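Local coordinates for hexapeptide transferase family protein (Anaplasma phagocytophilum, PDB 3IXC) that binds magnesium ions, forms a trimer of left-handed beta-helices of the gamma-carbonic-anhydrase-like family, and is possibly a transferase, at residues A[58-63]-A[79-84]. Numbering follows the deposited sequence.
Sequences ASIWYG and TNIQDN
Two successive coils of a left-handed parallel beta-helix, the hexapeptide-repeat fold, stack here along strands 59-60 and 80-81. Ser59 pairs with Asn80 and Ile60 with Ile81, in parallel. The backbone ladder begins with Ser59 N giving a hydrogen bond to Thr79 O (2.8 Å). Ile81 N then donates to Ser59 O, and Trp61 N to Ile81 O. After the strands the ladder continues round the corner, where Asn84 N reaches Tyr62 O at 2.8 Å. Both corners end in a residue of positive phi, Gly63 and Asn84.

Ile60 and Ile81 lie side by side on the face turned away from Ser59 and Asn80. Their CD1 methyls meet at 3.7 Å. In the coils on either side, Ile60 touches Ile42 and Ile81 touches Ile104, so the isoleucine row runs on through neighbouring coils.

On the other face Ser59 OG sits 3.3 Å from Asn80 CB. OG lies between the backbone N and the carbonyl carbon (chi1 54°), which leaves it beside the indole as acceptor of a weak hydrogen bond from Trp61 NE1. Asn80 OD1 takes a straighter bond (167°) from Gln82 NE2, and Asn80 ND2 is held by Thr103 of the next coil. Helix 170-188 packs over this face through Tyr183 and Ser187. The Trp61 ring turns its edge to Ile81 O, 3.3 Å from CD1, and makes a cation-pi contact with Arg67 of the second subunit.

Asp83 links the coil to the subunit interface and to a metal-binding histidine. Its OD2 hydrogen-bonds His106 ND1; His106 binds magnesium in this protein, although no ion sits on it in this chain. OD2 also forms a salt bridge with Arg67 NH1 of the second subunit. The carboxylate is nearly coplanar with the Tyr62 ring, 7° apart, and OD1 meets the ring edge at CD2, 3.6 Å away.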
loop_
_atom_site.group_PDB
_atom_site.type_symbol
_atom_site.label_atom_id
_atom_site.label_comp_id
_atom_site.label_asym_id
_atom_site.label_seq_id
_atom_site.Cartn_x
_atom_site.Cartn_y
_atom_site.Cartn_z
ATOM N N ALA A 58 -18.135 -12.638 3.982
ATOM C CA ALA A 58 -17.149 -11.606 3.659
ATOM C C ALA A 58 -15.767 -12.232 3.520
ATOM O O ALA A 58 -15.531 -13.349 3.981
ATOM C CB ALA A 58 -17.139 -10.510 4.720
ATOM N N SER A 59 -14.854 -11.514 2.875
ATOM C CA SER A 59 -13.478 -11.982 2.761
ATOM C C SER A 59 -12.528 -10.802 2.930
ATOM O O SER A 59 -12.643 -9.773 2.249
ATOM C CB SER A 59 -13.227 -12.758 1.453
ATOM O OG SER A 59 -13.607 -12.031 0.287
ATOM N N ILE A 60 -11.623 -10.960 3.883
ATOM C CA ILE A 60 -10.664 -9.920 4.260
ATOM C C ILE A 60 -9.289 -10.491 3.936
ATOM O O ILE A 60 -8.882 -11.504 4.510
ATOM C CB ILE A 60 -10.799 -9.569 5.765
ATOM C CG1 ILE A 60 -12.271 -9.268 6.131
ATOM C CG2 ILE A 60 -9.852 -8.441 6.151
ATOM C CD1 ILE A 60 -12.894 -8.052 5.402
ATOM N N TRP A 61 -8.587 -9.840 3.010
ATOM C CA TRP A 61 -7.437 -10.449 2.334
ATOM C C TRP A 61 -6.078 -10.135 2.973
ATOM O O TRP A 61 -6.004 -9.523 4.047
ATOM C CB TRP A 61 -7.515 -10.148 0.820
ATOM C CG TRP A 61 -8.713 -10.871 0.256
ATOM C CD1 TRP A 61 -10.019 -10.428 0.226
ATOM C CD2 TRP A 61 -8.734 -12.208 -0.251
ATOM N NE1 TRP A 61 -10.840 -11.412 -0.294
ATOM C CE2 TRP A 61 -10.078 -12.509 -0.598
ATOM C CE3 TRP A 61 -7.747 -13.181 -0.459
ATOM C CZ2 TRP A 61 -10.456 -13.743 -1.147
ATOM C CZ3 TRP A 61 -8.122 -14.409 -1.012
ATOM C CH2 TRP A 61 -9.473 -14.676 -1.349
ATOM N N TYR A 62 -5.014 -10.634 2.349
ATOM C CA TYR A 62 -3.687 -10.606 2.954
ATOM C C TYR A 62 -3.216 -9.188 3.205
ATOM O O TYR A 62 -3.351 -8.327 2.343
ATOM C CB TYR A 62 -2.706 -11.337 2.050
ATOM C CG TYR A 62 -3.008 -12.811 1.960
ATOM C CD1 TYR A 62 -2.546 -13.692 2.947
ATOM C CD2 TYR A 62 -3.756 -13.329 0.898
ATOM C CE1 TYR A 62 -2.833 -15.056 2.881
ATOM C CE2 TYR A 62 -4.046 -14.700 0.825
ATOM C CZ TYR A 62 -3.577 -15.546 1.822
ATOM O OH TYR A 62 -3.853 -16.894 1.763
ATOM N N GLY A 63 -2.690 -8.956 4.405
ATOM C CA GLY A 63 -2.114 -7.663 4.754
ATOM C C GLY A 63 -3.107 -6.526 4.948
ATOM O O GLY A 63 -2.703 -5.373 5.114
ATOM N N THR A 79 -19.002 -9.132 1.254
ATOM C CA THR A 79 -18.075 -8.076 0.851
ATOM C C THR A 79 -16.632 -8.557 0.880
ATOM O O THR A 79 -16.226 -9.270 1.806
ATOM C CB THR A 79 -18.292 -6.829 1.733
ATOM O OG1 THR A 79 -19.517 -6.202 1.323
ATOM C CG2 THR A 79 -17.136 -5.811 1.624
ATOM N N ASN A 80 -15.865 -8.164 -0.136
ATOM C CA ASN A 80 -14.427 -8.443 -0.154
ATOM C C ASN A 80 -13.627 -7.158 0.036
ATOM O O ASN A 80 -13.947 -6.111 -0.547
ATOM C CB ASN A 80 -14.010 -9.200 -1.427
ATOM C CG ASN A 80 -14.257 -8.402 -2.699
ATOM O OD1 ASN A 80 -13.397 -7.645 -3.145
ATOM N ND2 ASN A 80 -15.432 -8.575 -3.289
ATOM N N ILE A 81 -12.625 -7.223 0.907
ATOM C CA ILE A 81 -11.694 -6.113 1.088
ATOM C C ILE A 81 -10.313 -6.661 0.769
ATOM O O ILE A 81 -9.735 -7.428 1.547
ATOM C CB ILE A 81 -11.767 -5.534 2.511
ATOM C CG1 ILE A 81 -13.217 -5.154 2.847
ATOM C CG2 ILE A 81 -10.824 -4.325 2.630
ATOM C CD1 ILE A 81 -13.419 -4.542 4.235
ATOM N N GLN A 82 -9.802 -6.272 -0.389
ATOM C CA GLN A 82 -8.647 -6.950 -0.977
ATOM C C GLN A 82 -7.312 -6.508 -0.367
ATOM O O GLN A 82 -7.263 -5.615 0.497
ATOM C CB GLN A 82 -8.670 -6.785 -2.495
ATOM C CG GLN A 82 -9.833 -7.527 -3.138
ATOM C CD GLN A 82 -9.975 -7.211 -4.603
ATOM O OE1 GLN A 82 -8.985 -6.914 -5.286
ATOM N NE2 GLN A 82 -11.211 -7.275 -5.112
ATOM N N ASP A 83 -6.252 -7.168 -0.819
ATOM C CA ASP A 83 -4.967 -7.230 -0.122
ATOM C C ASP A 83 -4.349 -5.874 0.145
ATOM O O ASP A 83 -4.366 -4.993 -0.719
ATOM C CB ASP A 83 -3.981 -8.090 -0.920
ATOM C CG ASP A 83 -4.661 -9.269 -1.585
ATOM O OD1 ASP A 83 -4.463 -10.418 -1.130
ATOM O OD2 ASP A 83 -5.423 -9.029 -2.554
ATOM N N ASN A 84 -3.796 -5.735 1.350
ATOM C CA ASN A 84 -3.061 -4.534 1.762
ATOM C C ASN A 84 -3.911 -3.263 1.855
ATOM O O ASN A 84 -3.366 -2.173 1.955
ATOM C CB ASN A 84 -1.817 -4.310 0.873
ATOM C CG ASN A 84 -0.685 -5.282 1.197
ATOM O OD1 ASN A 84 -0.812 -6.124 2.085
ATOM N ND2 ASN A 84 0.437 -5.151 0.493
#